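Local coordinates for protein HNH endonuclease (Geobacter metallireducens, PDB 4H9D) that acts as a manganese-dependent HNH nicking endonuclease, probably cutting one strand of DNA at a time, at residues C38-E43 against D53-V58; C73-N78 against E89-S94; S26-N31 against S64-V69. One frame throughout, in Å; residues are numbered along the deposited sequence.

Contact 1. Residues C38-E43 against D53-V58. With ZN (zinc ion), chain D.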
ATOM      1  N   CYS A  38     -19.823 -13.974  -7.866  1.00 37.32           N
ATOM      2  CA  CYS A  38     -19.049 -12.790  -7.498  1.00 31.69           C
ATOM      3  C   CYS A  38     -19.538 -11.627  -8.355  1.00 33.57           C
ATOM      4  O   CYS A  38     -19.556 -11.709  -9.582  1.00 38.63           O
ATOM      5  CB  CYS A  38     -17.571 -13.021  -7.756  1.00 39.56           C
ATOM      6  SG  CYS A  38     -16.608 -11.524  -7.599  1.00 53.36           S
ATOM      7  N   HIS A  39     -19.926 -10.538  -7.713  1.00 31.11           N
ATOM      8  CA  HIS A  39     -20.468  -9.397  -8.435  1.00 29.73           C
ATOM      9  C   HIS A  39     -19.555  -8.746  -9.459  1.00 32.94           C
ATOM     10  O   HIS A  39     -20.037  -8.229 -10.476  1.00 34.27           O
ATOM     11  CB  HIS A  39     -20.944  -8.340  -7.453  1.00 37.78           C
ATOM     12  CG  HIS A  39     -21.613  -7.184  -8.111  1.00 43.16           C
ATOM     13  ND1 HIS A  39     -21.007  -5.952  -8.249  1.00 50.04           N
ATOM     14  CD2 HIS A  39     -22.825  -7.078  -8.705  1.00 46.40           C
ATOM     15  CE1 HIS A  39     -21.818  -5.136  -8.902  1.00 51.32           C
ATOM     16  NE2 HIS A  39     -22.927  -5.795  -9.189  1.00 48.41           N
ATOM     17  N   TYR A  40     -18.247  -8.777  -9.203  1.00 41.79           N
ATOM     18  CA  TYR A  40     -17.290  -8.160 -10.110  1.00 41.53           C
ATOM     19  C   TYR A  40     -16.907  -9.053 -11.275  1.00 45.38           C
ATOM     20  O   TYR A  40     -17.091  -8.670 -12.430  1.00 45.91           O
ATOM     21  CB  TYR A  40     -16.051  -7.711  -9.329  1.00 44.61           C
ATOM     22  CG  TYR A  40     -16.396  -6.651  -8.306  1.00 41.87           C
ATOM     23  CD1 TYR A  40     -16.903  -5.402  -8.717  1.00 38.66           C
ATOM     24  CD2 TYR A  40     -16.311  -6.912  -6.928  1.00 42.26           C
ATOM     25  CE1 TYR A  40     -17.325  -4.445  -7.790  1.00 35.36           C
ATOM     26  CE2 TYR A  40     -16.734  -5.957  -5.982  1.00 39.23           C
ATOM     27  CZ  TYR A  40     -17.239  -4.730  -6.431  1.00 40.34           C
ATOM     28  OH  TYR A  40     -17.668  -3.785  -5.535  1.00 41.83           O
ATOM     29  N   CYS A  41     -16.395 -10.250 -11.000  1.00 40.29           N
ATOM     30  CA  CYS A  41     -16.010 -11.123 -12.108  1.00 41.12           C
ATOM     31  C   CYS A  41     -17.082 -12.098 -12.606  1.00 41.73           C
ATOM     32  O   CYS A  41     -16.901 -12.729 -13.635  1.00 44.06           O
ATOM     33  CB  CYS A  41     -14.724 -11.879 -11.767  1.00 39.35           C
ATOM     34  SG  CYS A  41     -14.826 -12.992 -10.366  1.00 47.81           S
ATOM     35  N   GLY A  42     -18.194 -12.213 -11.890  1.00 38.01           N
ATOM     36  CA  GLY A  42     -19.262 -13.102 -12.320  1.00 34.03           C
ATOM     37  C   GLY A  42     -18.899 -14.579 -12.262  1.00 39.26           C
ATOM     38  O   GLY A  42     -19.649 -15.434 -12.740  1.00 41.16           O
ATOM     39  N   GLU A  43     -17.742 -14.880 -11.682  1.00 50.21           N
ATOM     40  CA  GLU A  43     -17.279 -16.249 -11.551  1.00 54.17           C
ATOM     41  C   GLU A  43     -18.037 -16.874 -10.387  1.00 54.58           C
ATOM     42  O   GLU A  43     -18.596 -16.155  -9.569  1.00 52.60           O
ATOM     43  CB  GLU A  43     -15.781 -16.252 -11.266  1.00 71.60           C
ATOM     44  CG  GLU A  43     -15.143 -17.614 -11.357  1.00 78.68           C
ATOM     45  CD  GLU A  43     -13.642 -17.559 -11.196  1.00 89.69           C
ATOM     46  OE1 GLU A  43     -13.023 -16.606 -11.724  1.00 90.53           O
ATOM     47  OE2 GLU A  43     -13.084 -18.478 -10.554  1.00 94.39           O
ATOM     48  N   ASP A  53     -18.958  -6.541   0.059  1.00 49.55           N
ATOM     49  CA  ASP A  53     -18.247  -5.340  -0.340  1.00 48.24           C
ATOM     50  C   ASP A  53     -19.243  -4.235  -0.613  1.00 47.96           C
ATOM     51  O   ASP A  53     -20.382  -4.491  -1.009  1.00 50.81           O
ATOM     52  CB  ASP A  53     -17.389  -5.598  -1.579  1.00 60.65           C
ATOM     53  CG  ASP A  53     -16.505  -4.410  -1.942  1.00 65.45           C
ATOM     54  OD1 ASP A  53     -16.065  -3.675  -1.029  1.00 72.78           O
ATOM     55  OD2 ASP A  53     -16.232  -4.223  -3.147  1.00 68.11           O
ATOM     56  N   HIS A  54     -18.829  -3.002  -0.349  1.00 40.89           N
ATOM     57  CA  HIS A  54     -19.683  -1.852  -0.614  1.00 43.39           C
ATOM     58  C   HIS A  54     -19.188  -1.248  -1.913  1.00 46.26           C
ATOM     59  O   HIS A  54     -18.007  -0.923  -2.037  1.00 54.96           O
ATOM     60  CB  HIS A  54     -19.569  -0.814   0.485  1.00 36.73           C
ATOM     61  CG  HIS A  54     -19.994  -1.301   1.831  1.00 40.08           C
ATOM     62  ND1 HIS A  54     -19.211  -2.133   2.601  1.00 41.74           N
ATOM     63  CD2 HIS A  54     -21.102  -1.039   2.560  1.00 37.04           C
ATOM     64  CE1 HIS A  54     -19.818  -2.358   3.753  1.00 39.54           C
ATOM     65  NE2 HIS A  54     -20.967  -1.705   3.752  1.00 38.41           N
ATOM     66  N   LEU A  55     -20.082  -1.129  -2.887  1.00 49.80           N
ATOM     67  CA  LEU A  55     -19.717  -0.550  -4.169  1.00 48.16           C
ATOM     68  C   LEU A  55     -19.074   0.785  -3.852  1.00 50.36           C
ATOM     69  O   LEU A  55     -17.943   1.062  -4.253  1.00 54.27           O
ATOM     70  CB  LEU A  55     -20.965  -0.351  -5.015  1.00 41.16           C
ATOM     71  CG  LEU A  55     -21.554  -1.634  -5.575  1.00 39.00           C
ATOM     72  CD1 LEU A  55     -22.874  -1.321  -6.218  1.00 38.51           C
ATOM     73  CD2 LEU A  55     -20.584  -2.239  -6.572  1.00 37.41           C
ATOM     74  N   VAL A  56     -19.820   1.588  -3.103  1.00 49.18           N
ATOM     75  CA  VAL A  56     -19.386   2.892  -2.634  1.00 54.72           C
ATOM     76  C   VAL A  56     -18.861   2.678  -1.221  1.00 52.34           C
ATOM     77  O   VAL A  56     -19.638   2.431  -0.303  1.00 53.48           O
ATOM     78  CB  VAL A  56     -20.564   3.848  -2.569  1.00 41.98           C
ATOM     79  CG1 VAL A  56     -20.136   5.146  -1.942  1.00 44.03           C
ATOM     80  CG2 VAL A  56     -21.109   4.062  -3.955  1.00 34.14           C
ATOM     81  N   PRO A  57     -17.537   2.760  -1.029  1.00 40.24           N
ATOM     82  CA  PRO A  57     -16.919   2.570   0.287  1.00 41.31           C
ATOM     83  C   PRO A  57     -17.597   3.382   1.376  1.00 44.01           C
ATOM     84  O   PRO A  57     -18.121   4.463   1.119  1.00 42.34           O
ATOM     85  CB  PRO A  57     -15.482   3.014   0.057  1.00 35.81           C
ATOM     86  CG  PRO A  57     -15.226   2.629  -1.341  1.00 34.15           C
ATOM     87  CD  PRO A  57     -16.510   3.034  -2.051  1.00 31.65           C
ATOM     88  N   VAL A  58     -17.587   2.857   2.596  1.00 62.81           N
ATOM     89  CA  VAL A  58     -18.199   3.547   3.733  1.00 60.94           C
ATOM     90  C   VAL A  58     -17.463   4.860   4.038  1.00 61.06           C
ATOM     91  O   VAL A  58     -18.090   5.865   4.359  1.00 62.59           O
ATOM     92  CB  VAL A  58     -18.206   2.629   5.005  1.00 41.48           C
ATOM     93  CG1 VAL A  58     -18.650   3.405   6.236  1.00 46.70           C
ATOM     94  CG2 VAL A  58     -19.142   1.463   4.778  1.00 42.67           C
TER
HETATM   95 ZN    ZN D 201     -14.456 -11.888  -8.369  1.00 51.95          ZN
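Y40 reaches from a zinc-binding turn to D53 and L55, at the end of the first strand of the ββα-metal fold of HNH nucleases. The turn is a CxxC zinc knuckle. C38 and C41 each bind zinc through SG at 2.3 Å, and C73 and C76 supply the other two ligands. The backbone N-H groups of Y40 and C41 both point weak hydrogen bonds at C38 SG, so the sulfur has donors as well as the metal.

The Y40 side chain spans the gap. CB starts beside C76. CG lies anti to the carbonyl carbon (chi1 -63°), which sends the ring away from the metal and toward strand 50-54. Next to it in the sequence, H39 lays ND1 over one face of the ring, 4.0 Å above its plane and offset toward the rim. Further out the ring edges differ. CE1 packs on L55 CD2 at 4.1 Å, while CE2 comes within 3.4 Å of D53 OD2. At the tip, OH donates a hydrogen bond to D53 OD2, with 2.8 Å between the oxygens. D53 OD2 lies close to the plane of the phenol ring, but the hydroxyl meets it from above the carboxylate plane, 35° out. The ring and carboxylate planes are turned 58° apart.

H39 adds a lesser apolar touch and crosses L55 at about a right angle. V70 and A72 of strand 69-73 also pack on the phenol, and W88 meets it edge-to-face. The contact therefore ties the zinc knuckle to the strand that ends at H54. The L55 CD2 methyl packs against both the hydroxyl and the imidazole, 3.5 Å from Y40 OH and 3.9 Å from H39 CE1.

Contact 2. Residues C73-N78 against E89-S94. With ZN (zinc ion), chain D.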
ATOM      1  N   CYS A  73     -15.532 -11.966  -4.366  1.00 46.14           N
ATOM      2  CA  CYS A  73     -14.533 -12.993  -4.058  1.00 49.12           C
ATOM      3  C   CYS A  73     -13.252 -12.322  -3.561  1.00 55.07           C
ATOM      4  O   CYS A  73     -13.028 -11.133  -3.791  1.00 50.31           O
ATOM      5  CB  CYS A  73     -14.216 -13.833  -5.297  1.00 49.62           C
ATOM      6  SG  CYS A  73     -13.137 -13.019  -6.521  1.00 58.38           S
ATOM      7  N   LYS A  74     -12.414 -13.092  -2.878  1.00 71.53           N
ATOM      8  CA  LYS A  74     -11.160 -12.590  -2.324  1.00 74.20           C
ATOM      9  C   LYS A  74     -10.390 -11.631  -3.247  1.00 72.83           C
ATOM     10  O   LYS A  74     -10.179 -10.461  -2.913  1.00 69.66           O
ATOM     11  CB  LYS A  74     -10.289 -13.795  -1.937  1.00 84.90           C
ATOM     12  CG  LYS A  74      -8.882 -13.486  -1.447  1.00 90.14           C
ATOM     13  CD  LYS A  74      -8.229 -14.742  -0.874  1.00 95.63           C
ATOM     14  CE  LYS A  74      -8.298 -15.922  -1.847  1.00 99.02           C
ATOM     15  NZ  LYS A  74      -7.771 -17.192  -1.258  1.00103.53           N
ATOM     16  N   GLU A  75      -9.993 -12.137  -4.412  1.00 67.03           N
ATOM     17  CA  GLU A  75      -9.226 -11.387  -5.407  1.00 65.75           C
ATOM     18  C   GLU A  75      -9.842 -10.058  -5.853  1.00 61.15           C
ATOM     19  O   GLU A  75      -9.172  -9.021  -5.864  1.00 61.57           O
ATOM     20  CB  GLU A  75      -8.992 -12.281  -6.620  1.00 94.03           C
ATOM     21  CG  GLU A  75      -8.090 -11.702  -7.682  1.00103.57           C
ATOM     22  CD  GLU A  75      -7.862 -12.677  -8.824  1.00115.41           C
ATOM     23  OE1 GLU A  75      -7.366 -13.792  -8.556  1.00117.75           O
ATOM     24  OE2 GLU A  75      -8.182 -12.334  -9.986  1.00119.45           O
ATOM     25  N   CYS A  76     -11.114 -10.095  -6.235  1.00 57.71           N
ATOM     26  CA  CYS A  76     -11.814  -8.895  -6.681  1.00 58.23           C
ATOM     27  C   CYS A  76     -11.951  -7.873  -5.562  1.00 53.56           C
ATOM     28  O   CYS A  76     -11.781  -6.669  -5.780  1.00 52.06           O
ATOM     29  CB  CYS A  76     -13.216  -9.242  -7.203  1.00 58.41           C
ATOM     30  SG  CYS A  76     -13.301  -9.701  -8.955  1.00 56.94           S
ATOM     31  N   ASN A  77     -12.260  -8.344  -4.362  1.00 55.72           N
ATOM     32  CA  ASN A  77     -12.441  -7.424  -3.253  1.00 54.39           C
ATOM     33  C   ASN A  77     -11.221  -6.562  -2.955  1.00 55.40           C
ATOM     34  O   ASN A  77     -11.374  -5.375  -2.647  1.00 59.58           O
ATOM     35  CB  ASN A  77     -12.855  -8.176  -1.995  1.00 52.84           C
ATOM     36  CG  ASN A  77     -13.123  -7.246  -0.843  1.00 53.94           C
ATOM     37  OD1 ASN A  77     -13.926  -6.316  -0.954  1.00 55.93           O
ATOM     38  ND2 ASN A  77     -12.446  -7.480   0.272  1.00 54.05           N
ATOM     39  N   ASN A  78     -10.023  -7.148  -3.036  1.00 54.65           N
ATOM     40  CA  ASN A  78      -8.780  -6.413  -2.768  1.00 59.31           C
ATOM     41  C   ASN A  78      -8.376  -5.551  -3.951  1.00 59.55           C
ATOM     42  O   ASN A  78      -8.165  -4.348  -3.810  1.00 60.35           O
ATOM     43  CB  ASN A  78      -7.647  -7.383  -2.464  1.00 62.92           C
ATOM     44  CG  ASN A  78      -7.966  -8.286  -1.300  1.00 68.19           C
ATOM     45  OD1 ASN A  78      -8.144  -7.822  -0.173  1.00 65.61           O
ATOM     46  ND2 ASN A  78      -8.055  -9.585  -1.565  1.00 71.05           N
ATOM     47  N   GLU A  89     -10.593  -1.274 -14.459  1.00 80.88           N
ATOM     48  CA  GLU A  89     -11.324  -1.474 -15.705  1.00 81.01           C
ATOM     49  C   GLU A  89     -10.641  -2.572 -16.501  1.00 78.81           C
ATOM     50  O   GLU A  89     -11.230  -3.612 -16.778  1.00 81.22           O
ATOM     51  CB  GLU A  89     -11.347  -0.189 -16.532  1.00112.32           C
ATOM     52  CG  GLU A  89     -12.700   0.502 -16.588  1.00122.19           C
ATOM     53  CD  GLU A  89     -13.112   1.116 -15.261  1.00129.19           C
ATOM     54  OE1 GLU A  89     -13.186   0.377 -14.258  1.00131.35           O
ATOM     55  OE2 GLU A  89     -13.368   2.340 -15.223  1.00132.51           O
ATOM     56  N   GLU A  90      -9.385  -2.330 -16.853  1.00 62.85           N
ATOM     57  CA  GLU A  90      -8.592  -3.286 -17.614  1.00 69.10           C
ATOM     58  C   GLU A  90      -8.609  -4.666 -16.960  1.00 68.80           C
ATOM     59  O   GLU A  90      -8.661  -5.687 -17.654  1.00 72.59           O
ATOM     60  CB  GLU A  90      -7.147  -2.791 -17.747  1.00 95.53           C
ATOM     61  CG  GLU A  90      -7.023  -1.414 -18.401  1.00104.22           C
ATOM     62  CD  GLU A  90      -5.581  -1.040 -18.734  1.00114.51           C
ATOM     63  OE1 GLU A  90      -4.719  -1.117 -17.828  1.00114.78           O
ATOM     64  OE2 GLU A  90      -5.312  -0.664 -19.899  1.00120.01           O
ATOM     65  N   TYR A  91      -8.557  -4.697 -15.629  1.00 56.46           N
ATOM     66  CA  TYR A  91      -8.597  -5.965 -14.895  1.00 55.37           C
ATOM     67  C   TYR A  91      -9.921  -6.666 -15.228  1.00 54.36           C
ATOM     68  O   TYR A  91      -9.948  -7.869 -15.528  1.00 53.01           O
ATOM     69  CB  TYR A  91      -8.508  -5.716 -13.387  1.00 45.51           C
ATOM     70  CG  TYR A  91      -8.881  -6.916 -12.550  1.00 46.92           C
ATOM     71  CD1 TYR A  91      -8.047  -8.042 -12.486  1.00 44.51           C
ATOM     72  CD2 TYR A  91     -10.090  -6.946 -11.841  1.00 44.10           C
ATOM     73  CE1 TYR A  91      -8.413  -9.176 -11.734  1.00 42.25           C
ATOM     74  CE2 TYR A  91     -10.466  -8.066 -11.093  1.00 40.47           C
ATOM     75  CZ  TYR A  91      -9.624  -9.178 -11.047  1.00 45.63           C
ATOM     76  OH  TYR A  91     -10.020 -10.303 -10.347  1.00 56.09           O
ATOM     77  N   LEU A  92     -11.014  -5.901 -15.177  1.00 73.55           N
ATOM     78  CA  LEU A  92     -12.330  -6.439 -15.490  1.00 75.73           C
ATOM     79  C   LEU A  92     -12.341  -6.836 -16.953  1.00 80.55           C
ATOM     80  O   LEU A  92     -12.485  -8.015 -17.286  1.00 80.53           O
ATOM     81  CB  LEU A  92     -13.416  -5.395 -15.235  1.00 61.87           C
ATOM     82  CG  LEU A  92     -13.662  -5.084 -13.760  1.00 59.48           C
ATOM     83  CD1 LEU A  92     -14.798  -4.062 -13.621  1.00 56.54           C
ATOM     84  CD2 LEU A  92     -13.996  -6.392 -13.025  1.00 59.01           C
ATOM     85  N   ASP A  93     -12.161  -5.839 -17.817  1.00 97.54           N
ATOM     86  CA  ASP A  93     -12.147  -6.032 -19.263  1.00100.60           C
ATOM     87  C   ASP A  93     -11.163  -7.102 -19.733  1.00 99.98           C
ATOM     88  O   ASP A  93     -11.060  -7.355 -20.928  1.00107.75           O
ATOM     89  CB  ASP A  93     -11.846  -4.698 -19.959  1.00102.77           C
ATOM     90  CG  ASP A  93     -12.924  -3.645 -19.704  1.00103.09           C
ATOM     91  OD1 ASP A  93     -13.748  -3.835 -18.784  1.00 97.61           O
ATOM     92  OD2 ASP A  93     -12.944  -2.617 -20.413  1.00107.46           O
ATOM     93  N   SER A  94     -10.445  -7.733 -18.804  1.00 59.26           N
ATOM     94  CA  SER A  94      -9.496  -8.778 -19.172  1.00 61.96           C
ATOM     95  C   SER A  94      -9.887 -10.149 -18.623  1.00 66.16           C
ATOM     96  O   SER A  94      -9.048 -11.042 -18.496  1.00 69.30           O
ATOM     97  CB  SER A  94      -8.074  -8.414 -18.716  1.00 72.93           C
ATOM     98  OG  SER A  94      -7.962  -8.343 -17.307  1.00 68.89           O
TER
HETATM   99 ZN    ZN D 201     -14.456 -11.888  -8.369  1.00 51.95          ZN
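The Y91 ring meets helix 74-82 with its edge, near the ring plane. E75 OE2 and C76 SG flank the hydroxyl from its two sides, OE2 by CE1 and SG by CE2. The ring of W88, one turn earlier in helix 85-92, also meets Y91, and L83 touches it too. The E75 carboxylate is turned 63° from the phenol plane.

Y91 OH donates a hydrogen bond to E75 OE2 at 2.8 Å. It arrives on the anti side of the carboxylate, 18° out of its plane. E75 can reach it because CG lies anti to the backbone N and the chain stays extended beyond CG. OE2 also has R79 NE as a long, weak ion-pair partner.

C76 SG stands 3.6 Å from Y91 OH and 5.2 Å from the Y91 ring centroid, a sulfur-aromatic contact at the ring edge. C76 SG binds zinc at 2.5 Å. C73 SG binds the same zinc, also at 2.5 Å. C73 is the N-cap of helix 74-82 as well: its SG accepts from C76 N at 3.6 Å, nearly straight at 169°. One sulfur thus holds both the metal and the start of the helix.

The chemistry suggests a structural zinc site. All four ligands are cysteine sulfurs, C38 and C41 completing the set. Zinc would offset the negative charge of all four, and the helix N-terminus probably eases that of C73 further. The phenol proton goes to the carboxylate, so the neighbouring sulfur contact is best read as packing.

Contact 3. Residues S26-N31 against S64-V69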
ATOM      1  N   SER A  26     -28.423 -11.287   7.745  1.00 53.80           N
ATOM      2  CA  SER A  26     -29.786 -11.433   7.253  1.00 53.26           C
ATOM      3  C   SER A  26     -29.976 -12.627   6.334  1.00 56.91           C
ATOM      4  O   SER A  26     -29.051 -13.044   5.656  1.00 58.40           O
ATOM      5  CB  SER A  26     -30.203 -10.159   6.503  1.00 34.45           C
ATOM      6  OG  SER A  26     -29.456  -9.998   5.303  1.00 38.26           O
ATOM      7  N   GLN A  27     -31.191 -13.161   6.304  1.00 52.56           N
ATOM      8  CA  GLN A  27     -31.520 -14.292   5.438  1.00 54.64           C
ATOM      9  C   GLN A  27     -31.191 -13.868   4.021  1.00 51.11           C
ATOM     10  O   GLN A  27     -30.631 -14.639   3.237  1.00 46.22           O
ATOM     11  CB  GLN A  27     -33.016 -14.610   5.519  1.00 68.38           C
ATOM     12  CG  GLN A  27     -33.549 -14.759   6.942  1.00 75.40           C
ATOM     13  CD  GLN A  27     -33.131 -16.064   7.594  1.00 81.85           C
ATOM     14  OE1 GLN A  27     -32.021 -16.548   7.372  1.00 80.13           O
ATOM     15  NE2 GLN A  27     -34.017 -16.636   8.413  1.00 82.74           N
ATOM     16  N   TRP A  28     -31.556 -12.624   3.719  1.00 58.66           N
ATOM     17  CA  TRP A  28     -31.350 -11.994   2.416  1.00 58.15           C
ATOM     18  C   TRP A  28     -29.913 -12.096   1.926  1.00 61.53           C
ATOM     19  O   TRP A  28     -29.671 -12.378   0.753  1.00 67.92           O
ATOM     20  CB  TRP A  28     -31.760 -10.507   2.482  1.00 46.09           C
ATOM     21  CG  TRP A  28     -31.379  -9.719   1.265  1.00 45.19           C
ATOM     22  CD1 TRP A  28     -32.027  -9.711   0.070  1.00 47.31           C
ATOM     23  CD2 TRP A  28     -30.193  -8.934   1.086  1.00 42.60           C
ATOM     24  NE1 TRP A  28     -31.315  -8.979  -0.853  1.00 44.59           N
ATOM     25  CE2 TRP A  28     -30.184  -8.490  -0.255  1.00 42.28           C
ATOM     26  CE3 TRP A  28     -29.136  -8.564   1.926  1.00 44.18           C
ATOM     27  CZ2 TRP A  28     -29.150  -7.692  -0.783  1.00 40.75           C
ATOM     28  CZ3 TRP A  28     -28.113  -7.772   1.407  1.00 41.05           C
ATOM     29  CH2 TRP A  28     -28.128  -7.347   0.063  1.00 42.75           C
ATOM     30  N   TRP A  29     -28.957 -11.851   2.818  1.00 47.21           N
ATOM     31  CA  TRP A  29     -27.550 -11.922   2.431  1.00 44.10           C
ATOM     32  C   TRP A  29     -27.111 -13.358   2.242  1.00 36.94           C
ATOM     33  O   TRP A  29     -26.430 -13.683   1.275  1.00 36.17           O
ATOM     34  CB  TRP A  29     -26.653 -11.275   3.478  1.00 42.80           C
ATOM     35  CG  TRP A  29     -25.220 -11.277   3.054  1.00 42.62           C
ATOM     36  CD1 TRP A  29     -24.185 -11.945   3.642  1.00 38.50           C
ATOM     37  CD2 TRP A  29     -24.657 -10.554   1.950  1.00 42.29           C
ATOM     38  NE1 TRP A  29     -23.007 -11.680   2.976  1.00 42.74           N
ATOM     39  CE2 TRP A  29     -23.268 -10.825   1.935  1.00 42.41           C
ATOM     40  CE3 TRP A  29     -25.193  -9.702   0.971  1.00 43.26           C
ATOM     41  CZ2 TRP A  29     -22.403 -10.269   0.979  1.00 46.85           C
ATOM     42  CZ3 TRP A  29     -24.337  -9.155   0.021  1.00 43.21           C
ATOM     43  CH2 TRP A  29     -22.953  -9.439   0.034  1.00 46.17           C
ATOM     44  N   LYS A  30     -27.473 -14.204   3.199  1.00 43.26           N
ATOM     45  CA  LYS A  30     -27.162 -15.624   3.143  1.00 47.57           C
ATOM     46  C   LYS A  30     -27.650 -16.159   1.805  1.00 51.80           C
ATOM     47  O   LYS A  30     -26.979 -16.967   1.159  1.00 52.87           O
ATOM     48  CB  LYS A  30     -27.885 -16.365   4.265  1.00 47.76           C
ATOM     49  CG  LYS A  30     -27.136 -16.435   5.579  1.00 55.12           C
ATOM     50  CD  LYS A  30     -26.896 -15.094   6.198  1.00 57.48           C
ATOM     51  CE  LYS A  30     -26.551 -15.280   7.660  1.00 71.58           C
ATOM     52  NZ  LYS A  30     -27.614 -16.096   8.329  1.00 71.42           N
ATOM     53  N   ASN A  31     -28.827 -15.708   1.388  1.00 56.44           N
ATOM     54  CA  ASN A  31     -29.355 -16.158   0.115  1.00 56.55           C
ATOM     55  C   ASN A  31     -28.462 -15.710  -1.026  1.00 60.63           C
ATOM     56  O   ASN A  31     -28.075 -16.520  -1.879  1.00 62.98           O
ATOM     57  CB  ASN A  31     -30.765 -15.630  -0.117  1.00 55.69           C
ATOM     58  CG  ASN A  31     -31.799 -16.717  -0.027  1.00 59.59           C
ATOM     59  OD1 ASN A  31     -32.117 -17.192   1.070  1.00 64.67           O
ATOM     60  ND2 ASN A  31     -32.319 -17.146  -1.181  1.00 60.26           N
ATOM     61  N   SER A  64     -24.537   1.010   4.188  1.00 45.39           N
ATOM     62  CA  SER A  64     -24.643  -0.436   4.252  1.00 46.72           C
ATOM     63  C   SER A  64     -26.105  -0.755   3.968  1.00 44.97           C
ATOM     64  O   SER A  64     -26.924  -0.793   4.878  1.00 46.34           O
ATOM     65  CB  SER A  64     -24.259  -0.944   5.636  1.00 57.04           C
ATOM     66  OG  SER A  64     -22.865  -0.804   5.858  1.00 56.73           O
ATOM     67  N   THR A  65     -26.439  -0.934   2.694  1.00 48.56           N
ATOM     68  CA  THR A  65     -27.811  -1.243   2.306  1.00 49.43           C
ATOM     69  C   THR A  65     -27.753  -2.223   1.143  1.00 51.85           C
ATOM     70  O   THR A  65     -26.732  -2.305   0.455  1.00 53.89           O
ATOM     71  CB  THR A  65     -28.588   0.021   1.848  1.00 57.10           C
ATOM     72  OG1 THR A  65     -28.075   0.474   0.591  1.00 62.99           O
ATOM     73  CG2 THR A  65     -28.450   1.133   2.868  1.00 56.93           C
ATOM     74  N   ARG A  66     -28.839  -2.963   0.922  1.00 54.73           N
ATOM     75  CA  ARG A  66     -28.891  -3.943  -0.159  1.00 51.96           C
ATOM     76  C   ARG A  66     -28.382  -3.372  -1.470  1.00 50.06           C
ATOM     77  O   ARG A  66     -27.703  -4.067  -2.243  1.00 52.99           O
ATOM     78  CB  ARG A  66     -30.316  -4.453  -0.348  1.00 61.51           C
ATOM     79  CG  ARG A  66     -30.813  -5.317   0.790  1.00 65.75           C
ATOM     80  CD  ARG A  66     -32.196  -5.835   0.497  1.00 66.03           C
ATOM     81  NE  ARG A  66     -33.207  -4.787   0.583  1.00 69.55           N
ATOM     82  CZ  ARG A  66     -34.507  -4.999   0.406  1.00 72.14           C
ATOM     83  NH1 ARG A  66     -34.940  -6.221   0.128  1.00 73.89           N
ATOM     84  NH2 ARG A  66     -35.375  -4.001   0.521  1.00 73.12           N
ATOM     85  N   GLY A  67     -28.698  -2.101  -1.713  1.00 48.80           N
ATOM     86  CA  GLY A  67     -28.270  -1.450  -2.941  1.00 51.08           C
ATOM     87  C   GLY A  67     -26.768  -1.225  -3.096  1.00 54.56           C
ATOM     88  O   GLY A  67     -26.204  -1.448  -4.170  1.00 60.93           O
ATOM     89  N   ASN A  68     -26.114  -0.795  -2.025  1.00 44.39           N
ATOM     90  CA  ASN A  68     -24.687  -0.517  -2.064  1.00 44.56           C
ATOM     91  C   ASN A  68     -23.839  -1.721  -1.614  1.00 45.10           C
ATOM     92  O   ASN A  68     -22.614  -1.719  -1.699  1.00 50.86           O
ATOM     93  CB  ASN A  68     -24.416   0.720  -1.194  1.00 31.88           C
ATOM     94  CG  ASN A  68     -22.996   1.194  -1.278  1.00 38.46           C
ATOM     95  OD1 ASN A  68     -22.426   1.303  -2.370  1.00 46.55           O
ATOM     96  ND2 ASN A  68     -22.407   1.496  -0.124  1.00 41.87           N
ATOM     97  N   VAL A  69     -24.506  -2.755  -1.139  1.00 44.42           N
ATOM     98  CA  VAL A  69     -23.812  -3.947  -0.690  1.00 47.49           C
ATOM     99  C   VAL A  69     -23.839  -4.965  -1.822  1.00 51.49           C
ATOM    100  O   VAL A  69     -24.812  -5.045  -2.577  1.00 57.45           O
ATOM    101  CB  VAL A  69     -24.469  -4.486   0.596  1.00 42.47           C
ATOM    102  CG1 VAL A  69     -24.366  -5.975   0.667  1.00 44.36           C
ATOM    103  CG2 VAL A  69     -23.785  -3.859   1.803  1.00 36.88           C
TER
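V69 and R66 meet two consecutive tryptophans of helix 27-34. The closely packed part is V69 against W29, both of them buried. V69 CG1 lies 3.2 Å from W29 CZ3, approaching that ring obliquely. V69 CG1 is also 4.0 Å from W28 CH2, this time at the ring edge, so the methyl touches the rims of both indoles.

The solvent side belongs to R66, which is exposed. Its aliphatic stem lies over one face of W28. R66 CG is 3.3 Å from the centroid of the W28 six-membered ring and only 12° off its normal, a CH-pi contact. CD continues across the face toward NE1. The chain then bends at chi3 (-72°), leaving the guanidinium plane 81° from the ring. R66 CZ is 5.4 Å from the centroid of the W28 five-membered ring, at most a weak cation-pi attraction. The methylenes do most of the work here.

S26 caps the helix with OG, which accepts from W29 N and also lies at the W28 ring edge. L23 of helix 10-24 packs on W28 and V69, and M52 of strand 50-54 packs on W29 and V69. The contact thus joins helix 27-34 to the start of strand 69-73.

Contacts 1 and 2 share the zinc ion, each giving two of its four cysteines. Their centres are 9 Å apart. Contact 3 lies across the chain's centre from contact 2, about 21 Å between centres, and about 12 Å from contact 1. It meets contact 1 at N68: L55 N lies 2.9 Å from N68 O, and V56 N lies 2.7 Å from N68 OD1, both probable hydrogen bonds. Loop 64-69 thus bonds to the residues just after strand 50-54. H54 NE2 also bonds S64 OG. D53, H54 and N68 probably match the HNH sequence motif. A magnesium ion lies about 11 Å from the D53 side chain, too far for D53 to bind it here; the zinc is the separate Cys4 site.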